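PDB 2EA3: chymotrypsin from Cellulomonas bogoriensis, which probably cleaves peptide bonds within protein chains as a serine endopeptidase of the chymotrypsin-like S1 family, this chain holding the protease domain of a longer precursor. Local coordinates for residues A41-T46 with V60-G65; G20-G25 with V66-Q71; V80-H85 with N145-V150. All coordinates share one frame; numbering follows the deposited sequence.

How the interactions relate
Interactions 1, 2 and 3 form a row: the centres of interactions 1 and 2 are about 11 Å apart, those of interactions 2 and 3 about 12 Å, those of interactions 1 and 3 about 21 Å. Interaction 1 lies in the first six-stranded barrel, in its hairpin of strands 45-51 and 57-62. Interaction 2, whose segments flank it along the chain, joins strand 14-23 of that barrel to strand 67-69, which pairs with strand 2-5. Interaction 3 then joins 80-85 to strand 146-154 of the second barrel. Bonds from Thr62 N to Gly25 O and from Val82 N to Ala70 O probably tie neighbouring contacts. The row thus leads from barrel to barrel of the chymotrypsin-like fold.

Interaction 1: A41-T46 with V60-G65; sequences ANPTGT and VRTGAG
Pro43, reached through a cis peptide bond, lays its ring CG against the Thr62 methyl CG2 at 3.8 Å, the two side chains meeting at a slant. The same methyl touches Thr44 O, also at 3.8 Å. With Thr62 OG1 between the backbone N and the carbonyl carbon (chi1 57°), CG2 falls anti to the carbonyl carbon and faces Pro43 and Thr44 O. Thr44 O is buried by the contact and has no hydrogen-bonding partner in the model. Gly45 follows, its CA only 3.1 Å from Arg61 O; any CB on this residue would run into that oxygen and into Val60 CG1, so the close approach of the backbones depends on glycine. At Thr46 regular pairing takes over. Thr46 N donates to Arg61 O at 3.0 Å, in the carbonyl plane, and Arg61 N returns a bond to Thr46 O at 2.9 Å, with the donor tilted 33° from that carbonyl's plane. Thr46 O receives, besides, a CA-H...O contact from Val60 CA at 3.5 Å. Val60 CG1, turned anti to its own nitrogen (chi1 175°), comes within 3.7 Å of Thr46 N. Phe27 of strand 26-29 touches Pro43, Val60 and Thr62 alike. Thr46 and Arg61 form an antiparallel hydrogen-bonded pair at the open end of the hairpin of strands 45-51 and 57-62, part of the first six-stranded barrel of the chymotrypsin fold.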
ATOM      1  N   ALA A  41     -10.498 -12.085  -0.163  1.00 13.41           N
ATOM      2  CA  ALA A  41     -11.916 -11.735  -0.239  1.00 13.66           C
ATOM      3  C   ALA A  41     -12.050 -10.234   0.024  1.00 13.93           C
ATOM      4  O   ALA A  41     -11.140  -9.621   0.594  1.00 13.86           O
ATOM      5  CB  ALA A  41     -12.738 -12.542   0.773  1.00 13.43           C
ATOM      6  N   ASN A  42     -13.169  -9.646  -0.391  1.00 14.08           N
ATOM      7  CA  ASN A  42     -13.384  -8.201  -0.227  1.00 15.60           C
ATOM      8  C   ASN A  42     -12.210  -7.322  -0.700  1.00 14.80           C
ATOM      9  O   ASN A  42     -11.706  -6.507   0.062  1.00 14.80           O
ATOM     10  CB  ASN A  42     -13.723  -7.882   1.229  1.00 17.19           C
ATOM     11  CG  ASN A  42     -14.939  -8.645   1.713  1.00 20.40           C
ATOM     12  OD1 ASN A  42     -15.861  -8.904   0.950  1.00 24.08           O
ATOM     13  ND2 ASN A  42     -14.932  -9.020   2.977  1.00 27.75           N
ATOM     14  N   PRO A  43     -11.822  -7.437  -1.987  1.00 14.11           N
ATOM     15  CA  PRO A  43     -12.480  -8.224  -3.034  1.00 13.88           C
ATOM     16  C   PRO A  43     -11.949  -9.642  -3.234  1.00 13.60           C
ATOM     17  O   PRO A  43     -10.847  -9.967  -2.808  1.00 11.93           O
ATOM     18  CB  PRO A  43     -12.131  -7.437  -4.288  1.00 13.92           C
ATOM     19  CG  PRO A  43     -10.694  -7.048  -4.035  1.00 14.56           C
ATOM     20  CD  PRO A  43     -10.687  -6.660  -2.540  1.00 13.71           C
ATOM     21  N   THR A  44     -12.761 -10.458  -3.906  1.00 13.76           N
ATOM     22  CA  THR A  44     -12.317 -11.731  -4.452  1.00 14.39           C
ATOM     23  C   THR A  44     -11.142 -11.488  -5.414  1.00 13.76           C
ATOM     24  O   THR A  44     -11.200 -10.632  -6.295  1.00 14.28           O
ATOM     25  CB  THR A  44     -13.488 -12.433  -5.162  1.00 14.43           C
ATOM     26  OG1 THR A  44     -14.517 -12.674  -4.190  1.00 16.70           O
ATOM     27  CG2 THR A  44     -13.053 -13.744  -5.771  1.00 16.30           C
ATOM     28  N   GLY A  45     -10.054 -12.212  -5.188  1.00 13.36           N
ATOM     29  CA  GLY A  45      -8.873 -12.063  -6.022  1.00 12.54           C
ATOM     30  C   GLY A  45      -7.854 -13.132  -5.687  1.00 12.68           C
ATOM     31  O   GLY A  45      -8.085 -13.965  -4.795  1.00 11.83           O
ATOM     32  N   THR A  46      -6.741 -13.111  -6.421  1.00 12.32           N
ATOM     33  CA  THR A  46      -5.641 -14.042  -6.217  1.00 12.66           C
ATOM     34  C   THR A  46      -4.322 -13.302  -6.344  1.00 11.90           C
ATOM     35  O   THR A  46      -4.120 -12.586  -7.323  1.00 11.53           O
ATOM     36  CB  THR A  46      -5.690 -15.114  -7.322  1.00 12.82           C
ATOM     37  OG1 THR A  46      -7.002 -15.694  -7.344  1.00 15.34           O
ATOM     38  CG2 THR A  46      -4.650 -16.186  -7.109  1.00 13.83           C
ATOM     39  N   VAL A  60      -2.425  -8.262  -6.764  1.00 11.02           N
ATOM     40  CA  VAL A  60      -3.559  -9.171  -6.596  1.00 11.88           C
ATOM     41  C   VAL A  60      -4.475  -8.985  -7.801  1.00 12.05           C
ATOM     42  O   VAL A  60      -4.960  -7.881  -8.053  1.00 11.50           O
ATOM     43  CB  VAL A  60      -4.306  -8.911  -5.247  1.00 12.18           C
ATOM     44  CG1 VAL A  60      -5.592  -9.797  -5.123  1.00 11.57           C
ATOM     45  CG2 VAL A  60      -3.373  -9.126  -4.060  1.00 12.91           C
ATOM     46  N   ARG A  61      -4.664 -10.052  -8.578  1.00 12.48           N
ATOM     47  CA  ARG A  61      -5.544  -9.996  -9.743  1.00 13.54           C
ATOM     48  C   ARG A  61      -6.978 -10.172  -9.286  1.00 14.19           C
ATOM     49  O   ARG A  61      -7.280 -11.098  -8.539  1.00 13.83           O
ATOM     50  CB  ARG A  61      -5.206 -11.091 -10.770  1.00 14.65           C
ATOM     51  CG  ARG A  61      -6.032 -10.975 -12.069  1.00 18.57           C
ATOM     52  CD  ARG A  61      -6.236 -12.327 -12.741  1.00 26.66           C
ATOM     53  NE  ARG A  61      -7.137 -12.252 -13.908  1.00 31.63           N
ATOM     54  CZ  ARG A  61      -8.452 -12.518 -13.897  1.00 33.61           C
ATOM     55  NH1 ARG A  61      -9.082 -12.904 -12.783  1.00 31.67           N
ATOM     56  NH2 ARG A  61      -9.144 -12.411 -15.027  1.00 34.45           N
ATOM     57  N   THR A  62      -7.849  -9.278  -9.736  1.00 14.13           N
ATOM     58  CA  THR A  62      -9.277  -9.349  -9.426  1.00 15.58           C
ATOM     59  C   THR A  62     -10.024  -9.689 -10.725  1.00 17.24           C
ATOM     60  O   THR A  62      -9.496  -9.540 -11.830  1.00 19.15           O
ATOM     61  CB  THR A  62      -9.817  -8.001  -8.848  1.00 14.92           C
ATOM     62  OG1 THR A  62      -9.559  -6.953  -9.781  1.00 12.56           O
ATOM     63  CG2 THR A  62      -9.157  -7.652  -7.506  1.00 14.92           C
ATOM     64  N   GLY A  63     -11.257 -10.128 -10.597  1.00 19.27           N
ATOM     65  CA  GLY A  63     -12.017 -10.497 -11.782  1.00 19.68           C
ATOM     66  C   GLY A  63     -13.366  -9.846 -11.780  1.00 19.78           C
ATOM     67  O   GLY A  63     -13.493  -8.651 -11.508  1.00 19.29           O
ATOM     68  N   ALA A  64     -14.393 -10.642 -12.076  1.00 19.08           N
ATOM     69  CA  ALA A  64     -15.712 -10.080 -12.324  1.00 19.05           C
ATOM     70  C   ALA A  64     -16.349  -9.485 -11.077  1.00 18.00           C
ATOM     71  O   ALA A  64     -16.171  -9.981  -9.963  1.00 18.45           O
ATOM     72  CB  ALA A  64     -16.628 -11.142 -12.934  1.00 18.33           C
ATOM     73  N   GLY A  65     -17.133  -8.439 -11.286  1.00 18.14           N
ATOM     74  CA  GLY A  65     -17.954  -7.884 -10.225  1.00 18.59           C
ATOM     75  C   GLY A  65     -17.144  -6.981  -9.320  1.00 18.87           C
ATOM     76  O   GLY A  65     -17.638  -6.517  -8.296  1.00 20.05           O
TER

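Interaction 2: G20-G25 with V66-Q71; sequences GFAVNG and VNLLAQ
Leu68 meets segment 20-25 through CB and CD1. Its CB lies 4.0 Å from Ala22 CB, each residue directing its CB toward the other segment. CG is then placed opposite the carbonyl carbon (chi1 -62°), and from it CD1 reaches Val23 O at 3.6 Å and comes within 4.1 Å of Gly25 N. The other methyl, Leu68 CD2, packs on Thr62 OG1. Beyond the leucine, Ala22 CB also touches Leu69 O at 3.4 Å. The backbones are linked here through water 1, which accepts from Ala22 N at 2.9 Å and can donate to Leu69 O at 3.2 Å. Leu69 O additionally takes a weak bond from Gln71 N, closing an inverse gamma turn centred on Ala70, where the chain turns its corner. Strands 21-23 and 67-69 run 118° apart in direction, and their axes approach to 6.6 Å; the crossing is made by the Leu68 and Ala22 side chains and a bridging water rather than by direct backbone pairing. Strand 67-69 lies parallel to strand 2-5, whose Val3 touches Leu68. Ile181, near the C-terminal end of the modelled chain, packs on both Leu68 and Ala22, and Ala22 belongs to the first barrel.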
ATOM      1  N   GLY A  20      -3.541  -1.089  -1.651  1.00  8.75           N
ATOM      2  CA  GLY A  20      -2.626  -0.027  -2.017  1.00  8.33           C
ATOM      3  C   GLY A  20      -3.282   0.873  -3.056  1.00  9.24           C
ATOM      4  O   GLY A  20      -3.846   1.935  -2.720  1.00  9.37           O
ATOM      5  N   PHE A  21      -3.250   0.428  -4.313  1.00  8.51           N
ATOM      6  CA  PHE A  21      -3.828   1.193  -5.410  1.00  9.50           C
ATOM      7  C   PHE A  21      -4.391   0.254  -6.433  1.00  9.88           C
ATOM      8  O   PHE A  21      -3.856  -0.823  -6.622  1.00  9.53           O
ATOM      9  CB  PHE A  21      -2.765   2.040  -6.095  1.00  9.87           C
ATOM     10  CG  PHE A  21      -2.165   3.060  -5.199  1.00  9.63           C
ATOM     11  CD1 PHE A  21      -2.859   4.253  -4.929  1.00 10.32           C
ATOM     12  CD2 PHE A  21      -0.928   2.825  -4.593  1.00 10.01           C
ATOM     13  CE1 PHE A  21      -2.317   5.197  -4.057  1.00  9.20           C
ATOM     14  CE2 PHE A  21      -0.375   3.772  -3.722  1.00 10.20           C
ATOM     15  CZ  PHE A  21      -1.068   4.958  -3.460  1.00 10.35           C
ATOM     16  N   ALA A  22      -5.455   0.701  -7.106  1.00 10.15           N
ATOM     17  CA  ALA A  22      -6.010  -0.016  -8.246  1.00 10.17           C
ATOM     18  C   ALA A  22      -5.118   0.164  -9.475  1.00 10.76           C
ATOM     19  O   ALA A  22      -4.657   1.264  -9.785  1.00 11.41           O
ATOM     20  CB  ALA A  22      -7.410   0.480  -8.533  1.00  9.85           C
ATOM     21  N   VAL A  23      -4.897  -0.940 -10.164  1.00 10.68           N
ATOM     22  CA  VAL A  23      -4.118  -0.982 -11.400  1.00 11.60           C
ATOM     23  C   VAL A  23      -4.898  -1.811 -12.413  1.00 12.04           C
ATOM     24  O   VAL A  23      -5.827  -2.510 -12.029  1.00 12.10           O
ATOM     25  CB  VAL A  23      -2.720  -1.629 -11.175  1.00 11.53           C
ATOM     26  CG1 VAL A  23      -1.877  -0.781 -10.194  1.00 10.56           C
ATOM     27  CG2 VAL A  23      -2.841  -3.039 -10.675  1.00 11.05           C
ATOM     28  N   ASN A  24      -4.530  -1.772 -13.693  1.00 13.01           N
ATOM     29  CA  ASN A  24      -5.213  -2.645 -14.659  1.00 14.27           C
ATOM     30  C   ASN A  24      -5.126  -4.081 -14.169  1.00 14.17           C
ATOM     31  O   ASN A  24      -4.026  -4.580 -13.900  1.00 15.31           O
ATOM     32  CB  ASN A  24      -4.559  -2.582 -16.038  1.00 15.59           C
ATOM     33  CG  ASN A  24      -4.814  -1.279 -16.754  1.00 20.70           C
ATOM     34  OD1 ASN A  24      -5.909  -0.715 -16.696  1.00 26.89           O
ATOM     35  ND2 ASN A  24      -3.802  -0.804 -17.459  1.00 26.20           N
ATOM     36  N   GLY A  25      -6.282  -4.722 -14.006  1.00 14.13           N
ATOM     37  CA  GLY A  25      -6.333  -6.144 -13.630  1.00 13.84           C
ATOM     38  C   GLY A  25      -6.438  -6.456 -12.150  1.00 12.72           C
ATOM     39  O   GLY A  25      -6.622  -7.607 -11.775  1.00 13.22           O
ATOM     40  N   VAL A  66     -15.900  -6.736  -9.703  1.00 17.90           N
ATOM     41  CA  VAL A  66     -15.020  -5.903  -8.886  1.00 17.73           C
ATOM     42  C   VAL A  66     -14.751  -4.628  -9.652  1.00 18.28           C
ATOM     43  O   VAL A  66     -14.177  -4.670 -10.755  1.00 19.37           O
ATOM     44  CB  VAL A  66     -13.708  -6.626  -8.551  1.00 17.21           C
ATOM     45  CG1 VAL A  66     -12.758  -5.686  -7.828  1.00 17.91           C
ATOM     46  CG2 VAL A  66     -13.982  -7.852  -7.698  1.00 17.88           C
ATOM     47  N   ASN A  67     -15.172  -3.498  -9.085  1.00 17.15           N
ATOM     48  CA  ASN A  67     -14.942  -2.213  -9.716  1.00 17.43           C
ATOM     49  C   ASN A  67     -13.677  -1.594  -9.154  1.00 16.42           C
ATOM     50  O   ASN A  67     -13.566  -1.410  -7.945  1.00 17.09           O
ATOM     51  CB  ASN A  67     -16.124  -1.283  -9.463  1.00 18.25           C
ATOM     52  CG  ASN A  67     -17.405  -1.832 -10.023  1.00 22.63           C
ATOM     53  OD1 ASN A  67     -17.469  -2.182 -11.207  1.00 28.19           O
ATOM     54  ND2 ASN A  67     -18.432  -1.933  -9.185  1.00 26.63           N
ATOM     55  N   LEU A  68     -12.730  -1.303 -10.029  1.00 15.24           N
ATOM     56  CA  LEU A  68     -11.422  -0.779  -9.631  1.00 14.04           C
ATOM     57  C   LEU A  68     -11.461   0.733  -9.776  1.00 13.96           C
ATOM     58  O   LEU A  68     -11.597   1.239 -10.893  1.00 13.85           O
ATOM     59  CB  LEU A  68     -10.336  -1.360 -10.538  1.00 14.50           C
ATOM     60  CG  LEU A  68     -10.185  -2.885 -10.489  1.00 15.50           C
ATOM     61  CD1 LEU A  68      -9.230  -3.403 -11.554  1.00 14.46           C
ATOM     62  CD2 LEU A  68      -9.752  -3.318  -9.087  1.00 15.24           C
ATOM     63  N   LEU A  69     -11.335   1.443  -8.655  1.00 13.00           N
ATOM     64  CA  LEU A  69     -11.523   2.884  -8.637  1.00 13.35           C
ATOM     65  C   LEU A  69     -10.213   3.587  -8.407  1.00 13.17           C
ATOM     66  O   LEU A  69      -9.370   3.106  -7.647  1.00 12.61           O
ATOM     67  CB  LEU A  69     -12.509   3.264  -7.531  1.00 13.95           C
ATOM     68  CG  LEU A  69     -13.930   2.717  -7.708  1.00 15.07           C
ATOM     69  CD1 LEU A  69     -14.796   3.160  -6.540  1.00 19.27           C
ATOM     70  CD2 LEU A  69     -14.542   3.214  -9.013  1.00 18.74           C
ATOM     71  N   ALA A  70     -10.052   4.747  -9.039  1.00 12.21           N
ATOM     72  CA  ALA A  70      -8.845   5.546  -8.877  1.00 12.52           C
ATOM     73  C   ALA A  70      -9.007   6.440  -7.641  1.00 12.95           C
ATOM     74  O   ALA A  70      -8.928   7.664  -7.717  1.00 13.37           O
ATOM     75  CB  ALA A  70      -8.603   6.367 -10.119  1.00 13.18           C
ATOM     76  N   GLN A  71      -9.242   5.810  -6.494  1.00 12.77           N
ATOM     77  CA  GLN A  71      -9.571   6.546  -5.269  1.00 13.53           C
ATOM     78  C   GLN A  71      -8.902   5.900  -4.080  1.00 13.30           C
ATOM     79  O   GLN A  71      -8.615   4.700  -4.098  1.00 13.82           O
ATOM     80  CB  GLN A  71     -11.080   6.540  -5.026  1.00 13.67           C
ATOM     81  CG  GLN A  71     -11.892   7.183  -6.135  1.00 17.96           C
ATOM     82  CD  GLN A  71     -13.304   7.441  -5.708  1.00 23.98           C
ATOM     83  OE1 GLN A  71     -13.739   8.594  -5.658  1.00 29.67           O
ATOM     84  NE2 GLN A  71     -14.016   6.395  -5.346  1.00 23.98           N
TER
HETATM   85  O   HOH W   1      -6.395   3.321  -6.401  1.00 17.84           O

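Interaction 3: V80-H85 with N145-V150; sequences VQVAGH and NQAQGV
Ala83 N donates to Asn145 O at 2.8 Å with an angle of 169° at the hydrogen, lying in the carbonyl plane, and Ala147 N donates to Gly84 O at 2.8 Å. These two backbone bonds bridge Gly84 to Gln146. Weaker CA-H...O contacts flank them: Gln146 CA to Gly84 O, and His85 CA to Ala147 O, each 3.4 Å. Water 2 adds a further link by donating to both His85 O and Ala147 O. Apolar contact is modest: Val82 CG1 lies 4.3 Å from Ala147 CB, with Phe21 and Met180 touching both residues. Ala83 CB makes a plain carbon contact with Asn145 CB at 3.9 Å. The Gln146 side chain, bent at chi2 (-66°), folds over the Gly84 backbone, its CD 3.9 Å from Gly84 C. An alanine here would probably uncover the Gly84 peptide, opening a gap where the bent side chain now lies. The His85 ring turns to Asn170 OD1, which is bonded to its ND1. The clear hydrogen bonds and the water link run between main-chain atoms, so at least this part of the pairing does not rest on side-chain chemistry, although Gly84 N is buried without a partner in the model.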
ATOM      1  N   VAL A  80     -10.092  10.344  -2.001  1.00 17.44           N
ATOM      2  CA  VAL A  80      -9.071  11.131  -2.633  1.00 17.76           C
ATOM      3  C   VAL A  80      -8.846  10.530  -4.015  1.00 17.66           C
ATOM      4  O   VAL A  80      -8.589   9.323  -4.151  1.00 16.67           O
ATOM      5  CB  VAL A  80      -7.758  11.116  -1.817  1.00 17.85           C
ATOM      6  CG1 VAL A  80      -6.665  11.942  -2.519  1.00 18.49           C
ATOM      7  CG2 VAL A  80      -8.015  11.622  -0.394  1.00 19.73           C
ATOM      8  N   GLN A  81      -8.905  11.385  -5.032  1.00 17.66           N
ATOM      9  CA  GLN A  81      -8.610  10.965  -6.393  1.00 18.67           C
ATOM     10  C   GLN A  81      -7.114  10.709  -6.573  1.00 18.30           C
ATOM     11  O   GLN A  81      -6.267  11.536  -6.193  1.00 19.29           O
ATOM     12  CB  GLN A  81      -9.099  12.002  -7.409  1.00 19.74           C
ATOM     13  CG  GLN A  81     -10.582  11.925  -7.715  1.00 25.05           C
ATOM     14  CD  GLN A  81     -10.941  10.743  -8.607  1.00 29.95           C
ATOM     15  OE1 GLN A  81     -10.128  10.262  -9.409  1.00 33.77           O
ATOM     16  NE2 GLN A  81     -12.168  10.267  -8.469  1.00 33.84           N
ATOM     17  N   VAL A  82      -6.797   9.558  -7.146  1.00 16.76           N
ATOM     18  CA  VAL A  82      -5.426   9.242  -7.547  1.00 17.10           C
ATOM     19  C   VAL A  82      -5.206   9.715  -8.983  1.00 17.12           C
ATOM     20  O   VAL A  82      -5.830   9.195  -9.917  1.00 16.95           O
ATOM     21  CB  VAL A  82      -5.127   7.732  -7.449  1.00 16.92           C
ATOM     22  CG1 VAL A  82      -3.695   7.451  -7.831  1.00 18.77           C
ATOM     23  CG2 VAL A  82      -5.402   7.242  -6.051  1.00 17.45           C
ATOM     24  N   ALA A  83      -4.324  10.697  -9.140  1.00 16.42           N
ATOM     25  CA  ALA A  83      -4.119  11.357 -10.432  1.00 17.34           C
ATOM     26  C   ALA A  83      -2.874  10.876 -11.196  1.00 17.36           C
ATOM     27  O   ALA A  83      -2.759  11.085 -12.403  1.00 18.05           O
ATOM     28  CB  ALA A  83      -4.075  12.870 -10.237  1.00 17.94           C
ATOM     29  N   GLY A  84      -1.950  10.218 -10.502  1.00 16.50           N
ATOM     30  CA  GLY A  84      -0.686   9.808 -11.115  1.00 15.80           C
ATOM     31  C   GLY A  84       0.205   9.186 -10.060  1.00 15.83           C
ATOM     32  O   GLY A  84      -0.249   8.912  -8.930  1.00 15.33           O
ATOM     33  N   HIS A  85       1.469   8.963 -10.424  1.00 14.64           N
ATOM     34  CA  HIS A  85       2.411   8.277  -9.541  1.00 14.87           C
ATOM     35  C   HIS A  85       3.814   8.896  -9.650  1.00 15.03           C
ATOM     36  O   HIS A  85       4.829   8.197  -9.660  1.00 14.13           O
ATOM     37  CB  HIS A  85       2.408   6.774  -9.841  1.00 15.08           C
ATOM     38  CG  HIS A  85       2.740   6.435 -11.262  1.00 16.13           C
ATOM     39  ND1 HIS A  85       4.012   6.106 -11.672  1.00 18.42           N
ATOM     40  CD2 HIS A  85       1.960   6.361 -12.368  1.00 19.32           C
ATOM     41  CE1 HIS A  85       4.007   5.850 -12.967  1.00 19.37           C
ATOM     42  NE2 HIS A  85       2.776   6.007 -13.416  1.00 19.67           N
ATOM     43  N   ASN A 145      -2.286  14.149  -4.664  1.00 15.55           N
ATOM     44  CA  ASN A 145      -3.011  13.161  -5.459  1.00 16.26           C
ATOM     45  C   ASN A 145      -2.098  12.179  -6.187  1.00 15.09           C
ATOM     46  O   ASN A 145      -2.535  11.492  -7.118  1.00 15.79           O
ATOM     47  CB  ASN A 145      -3.985  13.838  -6.442  1.00 17.35           C
ATOM     48  CG  ASN A 145      -5.054  14.659  -5.736  1.00 21.68           C
ATOM     49  OD1 ASN A 145      -6.085  14.133  -5.278  1.00 26.49           O
ATOM     50  ND2 ASN A 145      -4.817  15.968  -5.650  1.00 25.51           N
ATOM     51  N   GLN A 146      -0.841  12.087  -5.757  1.00 13.58           N
ATOM     52  CA  GLN A 146       0.149  11.272  -6.467  1.00 12.60           C
ATOM     53  C   GLN A 146       0.506  10.081  -5.613  1.00 11.74           C
ATOM     54  O   GLN A 146       0.921  10.254  -4.475  1.00 11.51           O
ATOM     55  CB  GLN A 146       1.415  12.086  -6.742  1.00 13.38           C
ATOM     56  CG  GLN A 146       1.183  13.301  -7.650  1.00 14.96           C
ATOM     57  CD  GLN A 146       0.773  12.926  -9.051  1.00 16.71           C
ATOM     58  OE1 GLN A 146      -0.196  13.465  -9.581  1.00 23.09           O
ATOM     59  NE2 GLN A 146       1.506  12.006  -9.674  1.00 16.53           N
ATOM     60  N   ALA A 147       0.319   8.889  -6.159  1.00 11.40           N
ATOM     61  CA  ALA A 147       0.675   7.645  -5.453  1.00 11.38           C
ATOM     62  C   ALA A 147       2.176   7.564  -5.237  1.00 11.41           C
ATOM     63  O   ALA A 147       2.940   7.696  -6.200  1.00 12.41           O
ATOM     64  CB  ALA A 147       0.228   6.440  -6.262  1.00 10.60           C
ATOM     65  N   GLN A 148       2.595   7.282  -3.998  1.00 10.44           N
ATOM     66  CA  GLN A 148       4.018   7.191  -3.659  1.00 10.18           C
ATOM     67  C   GLN A 148       4.445   5.755  -3.376  1.00 10.32           C
ATOM     68  O   GLN A 148       5.551   5.345  -3.725  1.00 10.04           O
ATOM     69  CB  GLN A 148       4.346   8.015  -2.408  1.00  9.72           C
ATOM     70  CG  GLN A 148       4.011   9.506  -2.543  1.00 10.89           C
ATOM     71  CD  GLN A 148       4.723  10.092  -3.716  1.00 12.05           C
ATOM     72  OE1 GLN A 148       4.098  10.609  -4.660  1.00 16.23           O
ATOM     73  NE2 GLN A 148       6.032   9.956  -3.716  1.00 11.08           N
ATOM     74  N   GLY A 149       3.608   5.025  -2.656  1.00  9.31           N
ATOM     75  CA  GLY A 149       4.089   3.754  -2.132  1.00  9.00           C
ATOM     76  C   GLY A 149       3.006   3.010  -1.397  1.00  8.48           C
ATOM     77  O   GLY A 149       1.895   3.511  -1.230  1.00  8.57           O
ATOM     78  N   VAL A 150       3.332   1.795  -0.978  1.00  8.30           N
ATOM     79  CA  VAL A 150       2.408   1.027  -0.151  1.00  8.52           C
ATOM     80  C   VAL A 150       3.098   0.730   1.181  1.00  8.89           C
ATOM     81  O   VAL A 150       4.323   0.553   1.241  1.00  8.33           O
ATOM     82  CB  VAL A 150       1.936  -0.272  -0.821  1.00  8.33           C
ATOM     83  CG1 VAL A 150       1.159   0.046  -2.101  1.00 10.64           C
ATOM     84  CG2 VAL A 150       3.130  -1.227  -1.122  1.00 10.36           C
TER
HETATM   85  O   HOH W   2       5.611   7.480  -7.043  1.00 16.36           O